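Local structure of uncharacterized protein (Staphylococcus aureus subsp. aureus Mu50, 4QXZ) at residues A[26-32]-A[82-88]; A[55-59]-A[115-120]; A[121-127]-A[156-162]. The protein is of unknown function but joins a beta-barrel core resembling type VI secretion system proteins to a pair of helices. All blocks are in the same frame, centred on the assembly; numbering follows the deposited sequence.

In the fold
The three contacts lead from the barrel wall out to the helical pair. Contacts 1 and 2 are antiparallel strand pairings in the same curled sheet, with centres about 13 Å apart, and they meet in the barrel interior, where Phe29 CZ packs 3.7 Å from Phe116 CZ and Ile84 CD1 lies 3.9 Å from Cys118 SG. Contact 3, centred about 16 Å from contact 1, ties the loop entering helix 127-137 to the tail leaving helix 142-155. Asp83 of contact 1 reaches it, with OD1 2.5 Å from Tyr121 OH, a probable hydrogen bond. Contact 2 hands its strand directly to contact 3 at Ile120-Tyr121, although their centres are about 19 Å apart.

Contact 1: residues A[26-32]-A[82-88]; sequences AVRFQIV and LDIRVVI
Val32 CG2 rests over one face of the Arg85 guanidinium, displaced toward the rim, while Asp83 OD1 lies at the edge of that group, in its plane. The aromatic ring of Phe29 is met at its edge instead, where Ile84 CD1 comes in plane to 3.9 Å from CE1. Arg85 can reach Asp83, two residues back on its own strand, because its chain folds at chi2 (-69°). NH1 and NH2 then take one carboxylate oxygen each, both from above the carboxylate plane, with NH2 2.9 Å from OD2; Tyr121 and the backbone of Lys158 also bond to this aspartate. Strands 26-32 and 82-88 run antiparallel as neighbours in the beta-barrel, and a classic beta bulge interrupts their register where Val27 and Arg28 both face Val87. Val87 O accepts from Val27 N at 3.0 Å, and Val87 N donates to Arg28 O at 3.2 Å. Beyond the bulge Gln30 and Arg85 exchange two backbone bonds. Gln30 crosses Arg85 nearly at a right angle, OE1 sitting 3.6 Å from CB, while its NE2 bonds to Glu40. Arg28 runs alongside Val87, CB 3.7 Å from CG2, and its guanidinium forms a salt bridge with Glu40.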
# COMPACT_ATOMS: atom_id res chain seq x y z
N ALA A 26 2.08 -5.23 -0.80
CA ALA A 26 2.93 -6.41 -0.80
C ALA A 26 2.50 -7.31 -1.94
O ALA A 26 1.39 -7.81 -1.92
CB ALA A 26 2.81 -7.14 0.55
N VAL A 27 3.39 -7.53 -2.90
CA VAL A 27 3.07 -8.35 -4.07
C VAL A 27 3.75 -9.73 -4.15
O VAL A 27 3.40 -10.54 -5.01
CB VAL A 27 3.31 -7.57 -5.37
CG1 VAL A 27 2.25 -6.48 -5.50
CG2 VAL A 27 4.70 -6.97 -5.39
N ARG A 28 4.72 -10.00 -3.27
CA ARG A 28 5.27 -11.36 -3.14
C ARG A 28 5.69 -11.65 -1.72
O ARG A 28 6.19 -10.78 -0.99
CB ARG A 28 6.46 -11.59 -4.06
CG ARG A 28 6.12 -11.47 -5.53
CD ARG A 28 7.36 -11.62 -6.38
NE ARG A 28 7.88 -12.98 -6.34
CZ ARG A 28 8.94 -13.38 -7.03
NH1 ARG A 28 9.59 -12.52 -7.81
NH2 ARG A 28 9.34 -14.63 -6.94
N PHE A 29 5.51 -12.91 -1.34
CA PHE A 29 5.80 -13.33 0.01
C PHE A 29 6.54 -14.63 -0.01
O PHE A 29 6.11 -15.56 -0.68
CB PHE A 29 4.51 -13.49 0.79
CG PHE A 29 4.73 -13.95 2.20
CD1 PHE A 29 5.38 -13.12 3.12
CD2 PHE A 29 4.30 -15.20 2.62
CE1 PHE A 29 5.60 -13.55 4.42
CE2 PHE A 29 4.50 -15.62 3.92
CZ PHE A 29 5.15 -14.80 4.82
N GLN A 30 7.66 -14.71 0.71
CA GLN A 30 8.43 -15.94 0.78
C GLN A 30 8.92 -16.19 2.19
O GLN A 30 9.15 -15.23 2.96
CB GLN A 30 9.64 -15.85 -0.13
CG GLN A 30 9.35 -15.49 -1.58
CD GLN A 30 10.62 -15.30 -2.39
OE1 GLN A 30 11.63 -14.83 -1.86
NE2 GLN A 30 10.58 -15.66 -3.67
N ILE A 31 9.13 -17.46 2.52
CA ILE A 31 9.73 -17.88 3.79
C ILE A 31 10.94 -18.73 3.47
O ILE A 31 10.88 -19.63 2.60
CB ILE A 31 8.77 -18.68 4.67
CG1 ILE A 31 7.47 -17.89 4.87
CG2 ILE A 31 9.41 -19.02 6.02
CD1 ILE A 31 6.62 -18.33 6.04
N VAL A 32 12.03 -18.41 4.14
CA VAL A 32 13.31 -19.04 3.91
C VAL A 32 13.79 -19.79 5.12
O VAL A 32 13.76 -19.28 6.20
CB VAL A 32 14.34 -17.99 3.57
CG1 VAL A 32 15.59 -18.62 3.02
CG2 VAL A 32 13.79 -17.05 2.56
N LEU A 82 10.43 -16.34 11.97
CA LEU A 82 10.38 -16.61 10.53
C LEU A 82 11.22 -15.61 9.76
O LEU A 82 11.12 -14.41 10.01
CB LEU A 82 8.93 -16.56 10.03
CG LEU A 82 7.96 -17.57 10.64
CD1 LEU A 82 6.53 -17.25 10.24
CD2 LEU A 82 8.32 -18.98 10.22
N ASP A 83 12.06 -16.10 8.87
CA ASP A 83 12.91 -15.27 8.03
C ASP A 83 12.19 -15.09 6.69
O ASP A 83 12.10 -16.02 5.86
CB ASP A 83 14.27 -15.94 7.83
CG ASP A 83 15.35 -14.98 7.30
OD1 ASP A 83 15.25 -13.74 7.46
OD2 ASP A 83 16.35 -15.49 6.73
N ILE A 84 11.67 -13.90 6.48
CA ILE A 84 10.78 -13.67 5.34
C ILE A 84 11.32 -12.63 4.36
O ILE A 84 12.15 -11.78 4.72
CB ILE A 84 9.36 -13.27 5.78
CG1 ILE A 84 9.33 -11.87 6.39
CG2 ILE A 84 8.80 -14.28 6.75
CD1 ILE A 84 7.91 -11.36 6.67
N ARG A 85 10.85 -12.76 3.13
CA ARG A 85 11.17 -11.85 2.05
C ARG A 85 9.86 -11.26 1.56
O ARG A 85 8.91 -11.99 1.29
CB ARG A 85 11.83 -12.60 0.90
CG ARG A 85 13.03 -13.43 1.31
CD ARG A 85 14.20 -12.55 1.70
NE ARG A 85 15.26 -13.34 2.32
CZ ARG A 85 15.41 -13.56 3.62
NH1 ARG A 85 14.58 -13.04 4.52
NH2 ARG A 85 16.41 -14.33 4.03
N VAL A 86 9.81 -9.94 1.46
CA VAL A 86 8.61 -9.24 1.00
C VAL A 86 8.98 -8.29 -0.15
O VAL A 86 9.85 -7.42 -0.00
CB VAL A 86 7.96 -8.44 2.15
CG1 VAL A 86 6.61 -7.89 1.72
CG2 VAL A 86 7.84 -9.29 3.41
N VAL A 87 8.34 -8.49 -1.31
CA VAL A 87 8.56 -7.65 -2.48
C VAL A 87 7.45 -6.62 -2.52
O VAL A 87 6.26 -6.96 -2.35
CB VAL A 87 8.54 -8.48 -3.76
CG1 VAL A 87 8.83 -7.62 -4.97
CG2 VAL A 87 9.56 -9.60 -3.66
N ILE A 88 7.84 -5.39 -2.77
CA ILE A 88 6.98 -4.25 -2.61
C ILE A 88 6.60 -3.57 -3.92
O ILE A 88 7.42 -3.37 -4.78
CB ILE A 88 7.66 -3.24 -1.70
CG1 ILE A 88 7.79 -3.81 -0.31
CG2 ILE A 88 6.88 -1.97 -1.63
CD1 ILE A 88 8.67 -2.99 0.58
O HOH W 1 16.39 -18.18 7.08

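Contact 2: residues A[55-59]-A[115-120]; sequences GTGWL and VFECHI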
# COMPACT_ATOMS: atom_id res chain seq x y z
N GLY A 55 7.63 2.07 18.52
CA GLY A 55 8.78 1.44 17.94
C GLY A 55 8.39 0.04 17.80
O GLY A 55 8.94 -0.84 18.41
N THR A 56 7.40 -0.16 16.98
CA THR A 56 6.74 -1.43 16.93
C THR A 56 7.10 -2.27 15.70
O THR A 56 6.78 -3.43 15.63
CB THR A 56 5.26 -1.20 17.16
OG1 THR A 56 5.10 -0.61 18.44
CG2 THR A 56 4.50 -2.45 17.06
N GLY A 57 7.84 -1.68 14.79
CA GLY A 57 8.38 -2.37 13.64
C GLY A 57 7.47 -2.18 12.44
O GLY A 57 7.14 -1.05 12.06
N TRP A 58 7.10 -3.30 11.81
CA TRP A 58 6.21 -3.27 10.66
C TRP A 58 5.13 -4.32 10.82
O TRP A 58 5.33 -5.31 11.52
CB TRP A 58 6.98 -3.56 9.37
CG TRP A 58 8.12 -2.68 9.08
CD1 TRP A 58 9.25 -2.53 9.82
CD2 TRP A 58 8.28 -1.84 7.93
NE1 TRP A 58 10.10 -1.63 9.21
CE2 TRP A 58 9.53 -1.19 8.05
CE3 TRP A 58 7.48 -1.57 6.80
CZ2 TRP A 58 10.00 -0.29 7.09
CZ3 TRP A 58 7.96 -0.68 5.84
CH2 TRP A 58 9.21 -0.05 5.99
N LEU A 59 4.00 -4.11 10.15
CA LEU A 59 2.88 -5.03 10.23
C LEU A 59 2.56 -5.49 8.83
O LEU A 59 2.33 -4.65 7.96
CB LEU A 59 1.67 -4.33 10.84
CG LEU A 59 0.68 -5.20 11.63
CD1 LEU A 59 1.37 -5.98 12.75
CD2 LEU A 59 -0.42 -4.31 12.19
N VAL A 115 -1.76 -11.84 9.88
CA VAL A 115 -1.00 -10.66 10.29
C VAL A 115 0.32 -11.12 10.91
O VAL A 115 0.32 -12.01 11.76
CB VAL A 115 -1.82 -9.84 11.32
CG1 VAL A 115 -1.00 -8.70 11.91
CG2 VAL A 115 -3.09 -9.30 10.67
N PHE A 116 1.43 -10.53 10.48
CA PHE A 116 2.75 -10.82 11.08
C PHE A 116 3.31 -9.60 11.76
O PHE A 116 3.12 -8.51 11.27
CB PHE A 116 3.79 -11.21 10.02
CG PHE A 116 3.38 -12.35 9.15
CD1 PHE A 116 2.47 -12.17 8.14
CD2 PHE A 116 3.93 -13.60 9.33
CE1 PHE A 116 2.09 -13.22 7.33
CE2 PHE A 116 3.56 -14.66 8.54
CZ PHE A 116 2.64 -14.47 7.54
N GLU A 117 4.05 -9.81 12.85
CA GLU A 117 4.84 -8.75 13.48
C GLU A 117 6.27 -8.80 12.92
O GLU A 117 6.98 -9.77 13.12
CB GLU A 117 4.86 -8.94 15.00
CG GLU A 117 5.50 -7.78 15.76
CD GLU A 117 5.89 -8.16 17.20
OE1 GLU A 117 5.00 -8.66 17.94
OE2 GLU A 117 7.07 -7.94 17.59
N CYS A 118 6.69 -7.74 12.25
CA CYS A 118 7.91 -7.75 11.49
C CYS A 118 8.90 -6.72 11.99
O CYS A 118 8.50 -5.66 12.45
CB CYS A 118 7.59 -7.48 10.01
SG CYS A 118 6.52 -8.73 9.27
N HIS A 119 10.18 -7.07 11.90
CA HIS A 119 11.28 -6.15 12.18
C HIS A 119 12.24 -6.23 11.01
O HIS A 119 12.73 -7.30 10.66
CB HIS A 119 11.98 -6.56 13.49
CG HIS A 119 11.03 -6.89 14.61
ND1 HIS A 119 10.13 -5.97 15.12
CD2 HIS A 119 10.82 -8.04 15.30
CE1 HIS A 119 9.42 -6.54 16.07
NE2 HIS A 119 9.82 -7.79 16.20
N ILE A 120 12.52 -5.10 10.38
CA ILE A 120 13.30 -5.09 9.15
C ILE A 120 14.77 -5.31 9.44
O ILE A 120 15.24 -5.04 10.55
CB ILE A 120 13.12 -3.76 8.39
CG1 ILE A 120 13.28 -3.99 6.89
CG2 ILE A 120 14.09 -2.68 8.90
CD1 ILE A 120 12.92 -2.76 6.07
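Trp58 and Cys118 face each other as a hydrogen-bonded antiparallel pair, one pair in the junction of strand 57-65 with strand 111-121 in the wall of the beta-barrel. Trp58 N donates to Cys118 O at 2.8 Å and Cys118 N returns the bond to Trp58 O at 2.9 Å. Both side chains leave the sheet on the same face, and their CB atoms are 4.0 Å apart.

The conformation of the tryptophan decides what it touches. With CG beside the backbone N and anti to the carbonyl carbon (chi1 -57°), the indole leans along the sheet toward Ile120 rather than toward Cys118, whose carbonyl oxygen lies at the ring edge, near its plane. The two side chains meet at a slant: Ile120 CB approaches NE1 to 3.8 Å, and the outstretched CD1 comes near CZ2. Phe98 of the adjoining strand 96-107 adds an edge-to-face ring contact with the same indole and also touches Ile120 and Cys118, so the three residues share one aromatic neighbour.

On the opposite face, Leu59 forms a non-hydrogen-bonded pair with Glu117, yet its side chain spends itself on the residues before that partner. CG stands roughly anti to the backbone N (chi1 -150°), and chi2 of 55° then carries CD1 over to strand 115-120, 3.7 Å from Val115 CG1. The same methyl is pressed close to the backbone, 3.4 Å from Phe116 O.

Toward the turn, Gly57 has a positive phi and brings bare backbone against strand 115-120. The His119 ring folds back beside it, presenting its edge to Gly57 CA and Thr56 O. A CA-H...O contact from Gly57 CA, 3.5 Å from Cys118 O, falls on the same carbonyl oxygen that accepts from Trp58 N.

Contact 3: residues A[121-127]-A[156-162]; sequences YTLRQQY and KPKLKDE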
# COMPACT_ATOMS: atom_id res chain seq x y z
N TYR A 121 15.51 -5.82 8.46
CA TYR A 121 16.98 -5.89 8.59
C TYR A 121 17.71 -5.76 7.25
O TYR A 121 17.11 -5.90 6.18
CB TYR A 121 17.42 -7.13 9.39
CG TYR A 121 17.35 -8.45 8.68
CD1 TYR A 121 18.40 -8.92 7.90
CD2 TYR A 121 16.24 -9.27 8.84
CE1 TYR A 121 18.32 -10.16 7.25
CE2 TYR A 121 16.15 -10.51 8.21
CZ TYR A 121 17.19 -10.96 7.41
OH TYR A 121 17.06 -12.21 6.78
N THR A 122 19.00 -5.43 7.33
CA THR A 122 19.83 -5.26 6.15
C THR A 122 20.80 -6.38 6.14
O THR A 122 21.28 -6.82 7.19
CB THR A 122 20.68 -3.99 6.19
OG1 THR A 122 19.91 -2.92 6.75
CG2 THR A 122 21.13 -3.60 4.79
N LEU A 123 21.12 -6.85 4.94
CA LEU A 123 22.08 -7.92 4.83
C LEU A 123 23.41 -7.43 5.33
O LEU A 123 23.86 -6.34 4.98
CB LEU A 123 22.23 -8.36 3.37
CG LEU A 123 22.93 -9.72 3.24
CD1 LEU A 123 22.10 -10.82 3.90
CD2 LEU A 123 23.18 -9.99 1.75
N ARG A 124 24.03 -8.23 6.17
CA ARG A 124 25.35 -7.89 6.68
C ARG A 124 26.38 -7.74 5.57
O ARG A 124 26.24 -8.30 4.49
CB ARG A 124 25.82 -8.96 7.64
CG ARG A 124 25.89 -10.34 7.02
CD ARG A 124 25.66 -11.41 8.07
NE ARG A 124 26.90 -11.94 8.62
CZ ARG A 124 26.97 -12.83 9.61
NH1 ARG A 124 25.86 -13.29 10.19
NH2 ARG A 124 28.15 -13.26 10.03
N GLN A 125 27.43 -6.99 5.88
CA GLN A 125 28.65 -6.98 5.06
C GLN A 125 29.28 -8.37 5.10
O GLN A 125 29.02 -9.15 6.02
CB GLN A 125 29.67 -5.99 5.64
CG GLN A 125 29.18 -4.57 5.89
CD GLN A 125 28.86 -3.82 4.62
OE1 GLN A 125 29.02 -4.34 3.52
NE2 GLN A 125 28.39 -2.59 4.77
N GLN A 126 30.10 -8.68 4.10
CA GLN A 126 30.84 -9.94 4.10
C GLN A 126 29.92 -11.19 4.19
O GLN A 126 30.33 -12.25 4.67
CB GLN A 126 31.86 -9.97 5.27
CG GLN A 126 33.17 -9.24 5.03
CD GLN A 126 33.01 -7.74 4.88
OE1 GLN A 126 32.78 -7.23 3.78
NE2 GLN A 126 33.16 -7.02 5.98
N TYR A 127 28.67 -11.06 3.74
CA TYR A 127 27.76 -12.21 3.74
C TYR A 127 28.35 -13.41 3.01
O TYR A 127 28.33 -14.54 3.53
CB TYR A 127 26.38 -11.87 3.14
CG TYR A 127 25.40 -13.03 3.28
CD1 TYR A 127 24.77 -13.29 4.49
CD2 TYR A 127 25.12 -13.87 2.20
CE1 TYR A 127 23.91 -14.36 4.63
CE2 TYR A 127 24.25 -14.95 2.33
CZ TYR A 127 23.66 -15.20 3.56
OH TYR A 127 22.82 -16.26 3.72
N LYS A 156 19.48 -15.85 0.84
CA LYS A 156 20.12 -15.23 2.00
C LYS A 156 19.67 -15.63 3.38
O LYS A 156 19.36 -14.77 4.14
CB LYS A 156 19.98 -13.75 1.85
CG LYS A 156 20.63 -13.24 0.59
CD LYS A 156 20.13 -11.88 0.16
CE LYS A 156 20.41 -11.58 -1.31
NZ LYS A 156 19.53 -10.50 -1.84
N PRO A 157 19.64 -16.91 3.71
CA PRO A 157 19.18 -17.27 5.06
C PRO A 157 19.99 -16.57 6.16
O PRO A 157 21.15 -16.20 5.93
CB PRO A 157 19.38 -18.80 5.11
CG PRO A 157 20.33 -19.13 4.01
CD PRO A 157 20.16 -18.07 2.96
N LYS A 158 19.35 -16.35 7.31
CA LYS A 158 20.08 -15.96 8.52
C LYS A 158 21.14 -16.99 8.79
O LYS A 158 20.90 -18.20 8.66
CB LYS A 158 19.18 -15.82 9.77
CG LYS A 158 18.41 -14.50 9.83
CD LYS A 158 18.45 -13.86 11.21
CE LYS A 158 18.01 -12.39 11.18
NZ LYS A 158 19.00 -11.50 10.49
N LEU A 159 22.31 -16.51 9.17
CA LEU A 159 23.46 -17.36 9.38
C LEU A 159 23.44 -17.94 10.79
O LEU A 159 22.85 -17.36 11.71
CB LEU A 159 24.74 -16.59 9.08
CG LEU A 159 24.93 -16.16 7.62
CD1 LEU A 159 26.14 -15.28 7.37
CD2 LEU A 159 24.96 -17.35 6.68
N LYS A 160 24.05 -19.12 10.92
CA LYS A 160 24.10 -19.88 12.18
C LYS A 160 24.64 -19.03 13.34
O LYS A 160 24.19 -19.18 14.47
CB LYS A 160 24.95 -21.15 12.02
CG LYS A 160 24.49 -22.32 12.86
CD LYS A 160 25.12 -23.63 12.39
CE LYS A 160 24.31 -24.26 11.26
NZ LYS A 160 24.95 -25.52 10.78
N ASP A 161 25.54 -18.10 13.06
CA ASP A 161 26.08 -17.24 14.12
C ASP A 161 25.08 -16.22 14.66
O ASP A 161 25.43 -15.42 15.54
CB ASP A 161 27.38 -16.55 13.67
CG ASP A 161 27.20 -15.63 12.49
OD1 ASP A 161 26.08 -15.49 11.95
OD2 ASP A 161 28.22 -15.03 12.06
N GLU A 162 23.85 -16.22 14.16
CA GLU A 162 22.82 -15.33 14.67
C GLU A 162 21.72 -16.08 15.43
O GLU A 162 20.85 -15.43 15.99
CB GLU A 162 22.20 -14.50 13.54
CG GLU A 162 23.03 -13.27 13.14
CD GLU A 162 22.82 -12.80 11.70
OE1 GLU A 162 23.20 -11.65 11.40
OE2 GLU A 162 22.30 -13.56 10.84
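Leu123 and Lys156 mark the nearest approach of two irregular backbones, CA to CA 8.1 Å, so side chains bridge the gap without any strand pairing. Lys156 leaves helix 142-155 with a positive phi, and segment 156-162 closes in a short 3-10 turn at 160-162, with a bond from Glu162 N to Leu159 O.

Arg124 carries the polar part of the contact. Bent at chi3 (-95°), it presents its guanidinium end-on to Asp161: NH1 reaches OD1 at 2.8 Å and NH2 reaches OD2 at 2.7 Å. Both oxygens use their syn lone pairs, and the two flat groups are nearly coplanar, 14° apart. Glu162 slides past in the other direction and adds a longer salt bridge, with OE1 3.4 Å from Arg124 NH1. Over one face of the guanidinium, centred on it, sits the Leu159 methyl CD1, 3.4 Å from Arg124 CZ. Leu159 also leans obliquely on Tyr127, which opens helix 127-137, and the Tyr127 hydroxyl donates to Pro157 O at 2.8 Å, in the carbonyl plane and on a lone pair.

At the barrel end, Lys158 and Tyr121 approach from opposite directions. NZ stands over the centre of the tyrosine ring, 3.5 Å from the centroid and 8° off the normal, a cation-pi contact to which CE adds a CH-pi contact. The ring's hydroxyl is bonded to Asp83 of the barrel wall.

The tail between Lys156 and Glu162 thus binds both the barrel strand's exit and the start of the first helix, linking the two parts of the fold. Arg124 meets both acids, while Lys158 NZ makes only a long salt bridge to Glu162, an arrangement consistent with both acids being charged, and the flat two-point grip on Asp161 should limit rotation of the guanidinium.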